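Local coordinates for mannosylglycerate hydrolase MGH1-like glycoside hydrolase domain-containing protein (Thermus thermophilus HB8, PDB 4WVA), which hydrolyses mannosylglycerate, a solute made under osmotic stress, to mannose and glycerate, and also splits glucosylglycerate with similar efficiency, at residues E54-F59 / R129-K134; M164-A169 / P346-R351; A296-A301 / S336-S341. All coordinates share one frame; numbering follows the deposited sequence.

Interaction 1: residues E54-F59 / R129-K134; sequences ELLCLF and RYLFPK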
loop_
_atom_site.group_PDB
_atom_site.type_symbol
_atom_site.label_atom_id
_atom_site.label_comp_id
_atom_site.label_asym_id
_atom_site.label_seq_id
_atom_site.Cartn_x
_atom_site.Cartn_y
_atom_site.Cartn_z
ATOM N N GLU A 54 -8.137 -25.535 -22.426
ATOM C CA GLU A 54 -8.204 -26.020 -21.053
ATOM C C GLU A 54 -9.173 -25.181 -20.227
ATOM O O GLU A 54 -9.974 -25.727 -19.467
ATOM C CB GLU A 54 -6.818 -26.029 -20.384
ATOM C CG GLU A 54 -6.794 -26.761 -19.045
ATOM C CD GLU A 54 -6.710 -28.271 -19.163
ATOM O OE1 GLU A 54 -6.219 -28.760 -20.205
ATOM O OE2 GLU A 54 -7.091 -28.970 -18.189
ATOM N N LEU A 55 -9.073 -23.852 -20.344
ATOM C CA LEU A 55 -9.863 -22.970 -19.494
ATOM C C LEU A 55 -11.257 -22.744 -20.080
ATOM O O LEU A 55 -12.228 -22.571 -19.349
ATOM C CB LEU A 55 -9.134 -21.655 -19.287
ATOM C CG LEU A 55 -7.715 -21.836 -18.729
ATOM C CD1 LEU A 55 -7.109 -20.471 -18.492
ATOM C CD2 LEU A 55 -7.731 -22.709 -17.480
ATOM N N LEU A 56 -11.380 -22.728 -21.402
ATOM C CA LEU A 56 -12.721 -22.653 -21.994
ATOM C C LEU A 56 -13.547 -23.820 -21.496
ATOM O O LEU A 56 -14.732 -23.676 -21.159
ATOM C CB LEU A 56 -12.658 -22.718 -23.518
ATOM C CG LEU A 56 -12.041 -21.515 -24.218
ATOM C CD1 LEU A 56 -11.894 -21.772 -25.713
ATOM C CD2 LEU A 56 -12.914 -20.319 -23.981
ATOM N N CYS A 57 -12.931 -24.996 -21.489
ATOM C CA CYS A 57 -13.635 -26.213 -21.088
ATOM C C CYS A 57 -14.089 -26.124 -19.626
ATOM O O CYS A 57 -15.224 -26.437 -19.295
ATOM C CB CYS A 57 -12.728 -27.411 -21.312
ATOM S SG CYS A 57 -13.468 -29.003 -20.918
ATOM N N LEU A 58 -13.177 -25.699 -18.743
ATOM C CA LEU A 58 -13.497 -25.516 -17.337
ATOM C C LEU A 58 -14.752 -24.639 -17.134
ATOM O O LEU A 58 -15.663 -25.005 -16.383
ATOM C CB LEU A 58 -12.287 -24.919 -16.615
ATOM C CG LEU A 58 -12.457 -24.604 -15.132
ATOM C CD1 LEU A 58 -12.782 -25.831 -14.312
ATOM C CD2 LEU A 58 -11.192 -23.909 -14.632
ATOM N N PHE A 59 -14.805 -23.488 -17.807
ATOM C CA PHE A 59 -15.951 -22.588 -17.650
ATOM C C PHE A 59 -17.190 -23.095 -18.360
ATOM O O PHE A 59 -18.305 -23.083 -17.799
ATOM C CB PHE A 59 -15.610 -21.175 -18.114
ATOM C CG PHE A 59 -14.864 -20.386 -17.086
ATOM C CD1 PHE A 59 -15.544 -19.691 -16.106
ATOM C CD2 PHE A 59 -13.482 -20.381 -17.068
ATOM C CE1 PHE A 59 -14.866 -18.974 -15.141
ATOM C CE2 PHE A 59 -12.800 -19.661 -16.115
ATOM C CZ PHE A 59 -13.489 -18.972 -15.140
ATOM N N ARG A 129 -12.155 -11.900 -24.381
ATOM C CA ARG A 129 -13.484 -11.308 -24.346
ATOM C C ARG A 129 -14.537 -12.325 -23.946
ATOM O O ARG A 129 -15.511 -11.978 -23.277
ATOM C CB ARG A 129 -13.848 -10.654 -25.675
ATOM C CG ARG A 129 -13.129 -9.334 -25.835
ATOM C CD ARG A 129 -13.608 -8.475 -26.989
ATOM N NE ARG A 129 -12.611 -7.424 -27.207
ATOM C CZ ARG A 129 -12.461 -6.320 -26.463
ATOM N NH1 ARG A 129 -13.276 -6.031 -25.431
ATOM N NH2 ARG A 129 -11.485 -5.477 -26.775
ATOM N N TYR A 130 -14.338 -13.573 -24.351
ATOM C CA TYR A 130 -15.261 -14.646 -24.033
ATOM C C TYR A 130 -15.196 -15.004 -22.548
ATOM O O TYR A 130 -16.223 -15.133 -21.889
ATOM C CB TYR A 130 -14.968 -15.865 -24.920
ATOM C CG TYR A 130 -15.904 -17.032 -24.702
ATOM C CD1 TYR A 130 -17.189 -17.020 -25.218
ATOM C CD2 TYR A 130 -15.504 -18.140 -23.983
ATOM C CE1 TYR A 130 -18.039 -18.095 -25.036
ATOM C CE2 TYR A 130 -16.350 -19.218 -23.783
ATOM C CZ TYR A 130 -17.632 -19.175 -24.306
ATOM O OH TYR A 130 -18.472 -20.243 -24.135
ATOM N N LEU A 131 -13.982 -15.130 -22.021
ATOM C CA LEU A 131 -13.794 -15.543 -20.638
ATOM C C LEU A 131 -14.013 -14.425 -19.607
ATOM O O LEU A 131 -14.367 -14.715 -18.462
ATOM C CB LEU A 131 -12.391 -16.145 -20.458
ATOM C CG LEU A 131 -12.222 -17.533 -21.086
ATOM C CD1 LEU A 131 -10.769 -17.963 -20.991
ATOM C CD2 LEU A 131 -13.141 -18.548 -20.427
ATOM N N PHE A 132 -13.790 -13.163 -19.980
ATOM C CA PHE A 132 -13.814 -12.098 -18.993
ATOM C C PHE A 132 -15.122 -12.045 -18.161
ATOM O O PHE A 132 -15.068 -11.999 -16.928
ATOM C CB PHE A 132 -13.537 -10.729 -19.621
ATOM C CG PHE A 132 -13.629 -9.613 -18.632
ATOM C CD1 PHE A 132 -12.586 -9.352 -17.766
ATOM C CD2 PHE A 132 -14.790 -8.868 -18.523
ATOM C CE1 PHE A 132 -12.689 -8.344 -16.822
ATOM C CE2 PHE A 132 -14.913 -7.863 -17.582
ATOM C CZ PHE A 132 -13.857 -7.605 -16.724
ATOM N N PRO A 133 -16.295 -12.037 -18.825
ATOM C CA PRO A 133 -17.532 -11.962 -18.020
ATOM C C PRO A 133 -17.778 -13.218 -17.174
ATOM O O PRO A 133 -18.398 -13.150 -16.113
ATOM C CB PRO A 133 -18.641 -11.772 -19.060
ATOM C CG PRO A 133 -18.058 -12.156 -20.356
ATOM C CD PRO A 133 -16.562 -12.058 -20.270
ATOM N N LYS A 134 -17.238 -14.347 -17.610
ATOM C CA LYS A 134 -17.308 -15.583 -16.842
ATOM C C LYS A 134 -16.428 -15.539 -15.583
ATOM O O LYS A 134 -16.859 -15.928 -14.503
ATOM C CB LYS A 134 -16.931 -16.766 -17.739
ATOM C CG LYS A 134 -17.851 -16.900 -18.943
ATOM C CD LYS A 134 -17.573 -18.163 -19.731
ATOM C CE LYS A 134 -18.450 -18.256 -20.968
ATOM N NZ LYS A 134 -19.887 -18.350 -20.603
#
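Leu131 pushes its CD2 methyl into the hollow between Leu56 and Phe59, about one helical turn apart on residues 54-59. On one side Leu131 CD2 lies 3.8 Å from CD2 of the Phe59 ring; on the other it lies 4.0 Å from CD2 of Leu56. The second methyl, CD1, is turned to Leu55 and only brushes its CB. In return Leu56 sends its CD2 across to Tyr130, where it meets ring atom CD2 at 3.4 Å, a close fit near the protein surface. The Phe59 ring is the second large bump: its CD1 rests 3.6 Å from CB of Lys134, while the two side chains run past each other in opposite directions and the lysine's aliphatic CD reaches back to Phe59 CB. The axes of 54-59 and 129-134 pass 10.9 Å apart at 40°, and helices 48-62 and 121-146 of the (alpha/alpha)6 barrel meet here through side chains rather than backbones. Val107 of helix 107-117 touches both Leu55 and Phe59. Just past the segment Tyr130 OH bonds Asp60 of helix 48-62. Between the segments the contact is apolar, so its hold probably comes from shape fit and excluded water, with the Tyr130-Asp60 bond at its border.

Interaction 2: residues M164-A169 / P346-R351; sequences MDNSPA and PGRYWR. With TRS (2-amino-2-hydroxymethyl-propane-1,3-diol), chain D.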
loop_
_atom_site.group_PDB
_atom_site.type_symbol
_atom_site.label_atom_id
_atom_site.label_comp_id
_atom_site.label_asym_id
_atom_site.label_seq_id
_atom_site.Cartn_x
_atom_site.Cartn_y
_atom_site.Cartn_z
ATOM N N MET A 164 -5.637 -27.808 -0.393
ATOM C CA MET A 164 -4.615 -28.330 0.502
ATOM C C MET A 164 -5.321 -29.178 1.557
ATOM O O MET A 164 -5.385 -28.868 2.754
ATOM C CB MET A 164 -3.804 -27.195 1.113
ATOM C CG MET A 164 -3.195 -26.303 0.059
ATOM S SD MET A 164 -2.170 -25.019 0.794
ATOM C CE MET A 164 -1.663 -24.073 -0.644
ATOM N N ASP A 165 -5.852 -30.289 1.057
ATOM C CA ASP A 165 -6.959 -30.994 1.706
ATOM C C ASP A 165 -6.750 -31.268 3.190
ATOM O O ASP A 165 -7.625 -31.000 4.003
ATOM C CB ASP A 165 -7.231 -32.341 1.019
ATOM C CG ASP A 165 -7.375 -32.254 -0.487
ATOM O OD1 ASP A 165 -7.313 -31.156 -1.092
ATOM O OD2 ASP A 165 -7.560 -33.336 -1.098
ATOM N N ASN A 166 -5.598 -31.830 3.542
ATOM C CA ASN A 166 -5.318 -32.220 4.916
ATOM C C ASN A 166 -4.252 -31.360 5.590
ATOM O O ASN A 166 -3.526 -31.821 6.473
ATOM C CB ASN A 166 -4.961 -33.716 4.999
ATOM C CG ASN A 166 -3.578 -34.018 4.461
ATOM O OD1 ASN A 166 -3.024 -33.252 3.649
ATOM N ND2 ASN A 166 -2.999 -35.133 4.908
ATOM N N SER A 167 -4.139 -30.101 5.167
ATOM C CA SER A 167 -3.234 -29.174 5.845
ATOM C C SER A 167 -3.470 -29.247 7.358
ATOM O O SER A 167 -4.625 -29.275 7.772
ATOM C CB SER A 167 -3.515 -27.744 5.407
ATOM O OG SER A 167 -2.648 -26.846 6.090
ATOM N N PRO A 168 -2.394 -29.282 8.177
ATOM C CA PRO A 168 -2.590 -29.270 9.640
ATOM C C PRO A 168 -3.361 -28.054 10.135
ATOM O O PRO A 168 -3.950 -28.098 11.220
ATOM C CB PRO A 168 -1.165 -29.288 10.188
ATOM C CG PRO A 168 -0.384 -29.960 9.115
ATOM C CD PRO A 168 -0.964 -29.380 7.850
ATOM N N ALA A 169 -3.393 -26.977 9.347
ATOM C CA ALA A 169 -4.226 -25.822 9.698
ATOM C C ALA A 169 -5.693 -26.188 9.909
ATOM O O ALA A 169 -6.370 -25.583 10.751
ATOM C CB ALA A 169 -4.102 -24.728 8.635
ATOM N N PRO A 346 6.558 -36.061 6.671
ATOM C CA PRO A 346 7.208 -35.758 5.394
ATOM C C PRO A 346 6.660 -36.464 4.157
ATOM O O PRO A 346 7.019 -36.069 3.047
ATOM C CB PRO A 346 8.669 -36.162 5.625
ATOM C CG PRO A 346 8.615 -37.145 6.742
ATOM C CD PRO A 346 7.491 -36.712 7.612
ATOM N N GLY A 347 5.818 -37.483 4.333
ATOM C CA GLY A 347 5.197 -38.158 3.211
ATOM C C GLY A 347 3.711 -37.918 3.008
ATOM O O GLY A 347 3.173 -38.319 1.962
ATOM N N ARG A 348 3.027 -37.282 3.965
ATOM C CA ARG A 348 1.561 -37.293 3.955
ATOM C C ARG A 348 0.933 -36.017 3.394
ATOM O O ARG A 348 0.449 -35.168 4.154
ATOM C CB ARG A 348 0.960 -37.622 5.330
ATOM C CG ARG A 348 -0.486 -38.077 5.213
ATOM C CD ARG A 348 -1.173 -38.289 6.541
ATOM N NE ARG A 348 -0.609 -39.419 7.276
ATOM C CZ ARG A 348 -0.975 -40.692 7.118
ATOM N NH1 ARG A 348 -1.902 -41.062 6.237
ATOM N NH2 ARG A 348 -0.390 -41.619 7.861
ATOM N N TYR A 349 0.972 -35.902 2.066
ATOM C CA TYR A 349 0.093 -35.016 1.306
ATOM C C TYR A 349 0.429 -33.549 1.613
ATOM O O TYR A 349 1.490 -33.089 1.205
ATOM C CB TYR A 349 -1.379 -35.399 1.568
ATOM C CG TYR A 349 -2.403 -35.078 0.498
ATOM C CD1 TYR A 349 -2.084 -35.069 -0.856
ATOM C CD2 TYR A 349 -3.731 -34.878 0.836
ATOM C CE1 TYR A 349 -3.049 -34.822 -1.827
ATOM C CE2 TYR A 349 -4.689 -34.634 -0.119
ATOM C CZ TYR A 349 -4.350 -34.592 -1.453
ATOM O OH TYR A 349 -5.325 -34.350 -2.412
ATOM N N TRP A 350 -0.454 -32.828 2.309
ATOM C CA TRP A 350 -0.196 -31.411 2.651
ATOM C C TRP A 350 0.352 -31.158 4.052
ATOM O O TRP A 350 0.328 -30.031 4.535
ATOM C CB TRP A 350 -1.482 -30.604 2.399
ATOM C CG TRP A 350 -1.822 -30.488 0.960
ATOM C CD1 TRP A 350 -2.675 -31.256 0.264
ATOM C CD2 TRP A 350 -1.296 -29.529 0.037
ATOM N NE1 TRP A 350 -2.735 -30.854 -1.045
ATOM C CE2 TRP A 350 -1.893 -29.786 -1.210
ATOM C CE3 TRP A 350 -0.392 -28.472 0.151
ATOM C CZ2 TRP A 350 -1.610 -29.033 -2.342
ATOM C CZ3 TRP A 350 -0.091 -27.736 -0.985
ATOM C CH2 TRP A 350 -0.707 -28.007 -2.204
ATOM N N ARG A 351 0.902 -32.190 4.695
ATOM C CA ARG A 351 1.406 -32.073 6.044
ATOM C C ARG A 351 2.936 -32.090 6.110
ATOM O O ARG A 351 3.508 -32.410 7.142
ATOM C CB ARG A 351 0.797 -33.200 6.900
ATOM C CG ARG A 351 -0.720 -33.210 6.814
ATOM C CD ARG A 351 -1.344 -34.267 7.697
ATOM N NE ARG A 351 -1.253 -33.974 9.120
ATOM C CZ ARG A 351 -2.143 -33.277 9.828
ATOM N NH1 ARG A 351 -3.205 -32.712 9.256
ATOM N NH2 ARG A 351 -1.960 -33.148 11.146
HETATM C C TRS D . -5.818 -32.422 -5.171
HETATM C C1 TRS D . -5.566 -31.757 -6.515
HETATM C C2 TRS D . -7.180 -33.119 -5.244
HETATM C C3 TRS D . -5.734 -31.418 -4.024
HETATM N N TRS D . -4.724 -33.398 -4.940
HETATM O O1 TRS D . -5.636 -32.730 -7.581
HETATM O O2 TRS D . -7.722 -33.509 -3.973
HETATM O O3 TRS D . -4.573 -31.651 -3.188
HETATM O O HOH W 1 -0.448 -27.442 4.701
#
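Met164 lays its backbone CA almost exactly over the five-membered ring of Trp350, 3.3 Å from the centroid and only 1° off the ring normal, a CH-pi contact made by the main chain. Its side chain, extended beyond CG, runs on across the six-membered ring: Met164 CG lies 3.5 Å from Trp350 CE3, and SD makes an oblique Met-aromatic contact. At the ring's edge Trp350 NE1 gives a nearly straight bond (166°) to O3 of the bound Tris. Tyr349 turns its hydroxyl to Asp165, donating to OD2 at 2.8 Å from above the carboxylate plane, which stands nearly perpendicular to the phenol ring. The same OH accepts from N and O3 of Tris, so three partners gather round it.

This is the active site of a GH63 (alpha/alpha)6-barrel enzyme. Asp165 is probably the proton donor and Tyr349 and Trp350 substrate-binding residues; Tris, bonded also to Tyr28 and Gly163, occupies the pocket.

Next to Asp165 in the chain, Asn166 ties the two loops together. With CG between its backbone N and carbonyl carbon (chi1 74°), the amide reaches across so that Asn166 OD1 takes the backbone N-H of Trp350 at 2.9 Å, in the carbonyl plane and on a lone pair. Asn166 O receives Arg351 NH1 at 2.9 Å, the donor tilted out of that carbonyl plane. Pro168 CG covers one face of the Arg351 guanidinium, 3.8 Å above its centre, while salt bridges to Asp171 through NH2 and to Glu345 through NE fix the group's rotation. A water joins Ser167 OG to Trp350 O, to which it donates at 2.7 Å.

Interaction 3: residues A296-A301 / S336-S341; sequences AVKTSA and SVDPTS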
loop_
_atom_site.group_PDB
_atom_site.type_symbol
_atom_site.label_atom_id
_atom_site.label_comp_id
_atom_site.label_asym_id
_atom_site.label_seq_id
_atom_site.Cartn_x
_atom_site.Cartn_y
_atom_site.Cartn_z
ATOM N N ALA A 296 -2.892 -21.085 14.564
ATOM C CA ALA A 296 -1.471 -20.820 14.752
ATOM C C ALA A 296 -0.619 -21.987 14.276
ATOM O O ALA A 296 0.054 -22.649 15.060
ATOM C CB ALA A 296 -1.192 -20.490 16.213
ATOM N N VAL A 297 -0.671 -22.240 12.966
ATOM C CA VAL A 297 0.085 -23.300 12.318
ATOM C C VAL A 297 0.691 -22.669 11.077
ATOM O O VAL A 297 -0.042 -22.100 10.279
ATOM C CB VAL A 297 -0.818 -24.466 11.862
ATOM C CG1 VAL A 297 -0.008 -25.525 11.112
ATOM C CG2 VAL A 297 -1.573 -25.055 13.052
ATOM N N LYS A 298 2.009 -22.751 10.952
ATOM C CA LYS A 298 2.730 -22.179 9.813
ATOM C C LYS A 298 2.787 -23.200 8.686
ATOM O O LYS A 298 3.495 -24.206 8.790
ATOM C CB LYS A 298 4.139 -21.749 10.232
ATOM C CG LYS A 298 4.123 -20.690 11.340
ATOM C CD LYS A 298 5.500 -20.129 11.638
ATOM C CE LYS A 298 6.328 -21.090 12.457
ATOM N NZ LYS A 298 7.662 -20.563 12.872
ATOM N N THR A 299 2.027 -22.949 7.623
ATOM C CA THR A 299 2.042 -23.806 6.448
ATOM C C THR A 299 2.606 -23.038 5.254
ATOM O O THR A 299 2.774 -21.807 5.299
ATOM C CB THR A 299 0.646 -24.329 6.089
ATOM O OG1 THR A 299 -0.125 -23.269 5.505
ATOM C CG2 THR A 299 -0.073 -24.889 7.320
ATOM N N SER A 300 2.877 -23.758 4.170
ATOM C CA SER A 300 3.398 -23.096 2.971
ATOM C C SER A 300 2.400 -22.074 2.402
ATOM O O SER A 300 2.805 -21.169 1.676
ATOM C CB SER A 300 3.796 -24.099 1.888
ATOM O OG SER A 300 2.704 -24.866 1.481
ATOM N N ALA A 301 1.113 -22.223 2.706
ATOM C CA ALA A 301 0.109 -21.262 2.239
ATOM C C ALA A 301 0.358 -19.854 2.778
ATOM O O ALA A 301 0.021 -18.873 2.137
ATOM C CB ALA A 301 -1.292 -21.706 2.620
ATOM N N SER A 336 5.434 -28.280 2.868
ATOM C CA SER A 336 4.076 -27.759 3.006
ATOM C C SER A 336 3.729 -27.325 4.425
ATOM O O SER A 336 2.765 -26.582 4.621
ATOM C CB SER A 336 3.056 -28.728 2.408
ATOM O OG SER A 336 3.275 -30.093 2.806
ATOM N N VAL A 337 4.497 -27.804 5.395
ATOM C CA VAL A 337 4.408 -27.299 6.760
ATOM C C VAL A 337 5.797 -27.178 7.343
ATOM O O VAL A 337 6.738 -27.862 6.923
ATOM C CB VAL A 337 3.531 -28.168 7.694
ATOM C CG1 VAL A 337 2.134 -28.342 7.132
ATOM C CG2 VAL A 337 4.174 -29.513 7.969
ATOM N N ASP A 338 5.930 -26.258 8.299
ATOM C CA ASP A 338 7.170 -26.031 9.006
ATOM C C ASP A 338 7.734 -27.387 9.461
ATOM O O ASP A 338 7.054 -28.130 10.177
ATOM C CB ASP A 338 6.867 -25.106 10.197
ATOM C CG ASP A 338 8.088 -24.761 11.046
ATOM O OD1 ASP A 338 9.163 -25.373 10.912
ATOM O OD2 ASP A 338 7.941 -23.843 11.886
ATOM N N PRO A 339 8.971 -27.713 9.046
ATOM C CA PRO A 339 9.515 -29.029 9.376
ATOM C C PRO A 339 9.747 -29.250 10.873
ATOM O O PRO A 339 9.964 -30.402 11.289
ATOM C CB PRO A 339 10.836 -29.097 8.597
ATOM C CG PRO A 339 11.132 -27.719 8.148
ATOM C CD PRO A 339 9.840 -26.952 8.134
ATOM N N THR A 340 9.693 -28.180 11.670
ATOM C CA THR A 340 9.757 -28.315 13.135
ATOM C C THR A 340 8.386 -28.409 13.792
ATOM O O THR A 340 8.308 -28.535 15.017
ATOM C CB THR A 340 10.542 -27.158 13.802
ATOM O OG1 THR A 340 9.854 -25.919 13.620
ATOM C CG2 THR A 340 11.928 -27.050 13.244
ATOM N N SER A 341 7.306 -28.326 13.012
ATOM C CA SER A 341 5.964 -28.436 13.563
ATOM C C SER A 341 5.776 -29.846 14.115
ATOM O O SER A 341 6.222 -30.812 13.505
ATOM C CB SER A 341 4.892 -28.167 12.507
ATOM O OG SER A 341 3.596 -28.486 12.981
HETATM O O HOH W 2 0.388 -25.662 2.696
#
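Ser336 offers its backbone O to the N-H of Ser300, with 2.9 Å between Ser336 O and Ser300 N; the donor stands well above the carbonyl plane, and a water that also meets Ser300 OG donates to the same oxygen. Its own OG turns to Pro353 and Gly352. Val337 comes next, paired through its backbone with Thr299. Asp338 gives its N-H to Lys298 O in a nearly straight bond of 3.2 Å. Its CG is anti to the backbone N (chi1 -180°), which brings Asp338 OD2 alongside Lys298, 3.4 Å from NZ in a salt bridge to an ammonium whose stronger partner is Glu322. Asp338 OD1 accepts Thr340 N at 3.0 Å and Thr340 OG1 at 2.8 Å, both from one face of the carboxylate. Replacing Asp338 by alanine would probably cost Lys298 one of its carboxylates and leave the N-H and hydroxyl of Thr340 without their common acceptor. Ser341 N then bonds back to Asp338 O. The arrangement is a single beta bridge, Thr299 with Val337, followed by an Asx turn at Asp338 within a type I beta turn, and it joins two loops of the barrel.

In the fold
Interactions 2 and 3 are buried contacts between loops, their centres about 9 Å apart, whereas interaction 1 lies across the chain's centre, about 31 Å from interaction 2 between centres, and is only partly buried. Interaction 1 packs two helices of the barrel by apolar side chains. The loop contacts add directed polar bonds to packing: side chains and a ligand at the active site in interaction 2, mainly backbone bonds and a lysine-aspartate pair in interaction 3. Both draw their second segment from the loop between helices 313-327 and 356-368, and they touch directly, Thr299 packing on Ser167. Interaction 3 is nested in sequence between the segments of interaction 2.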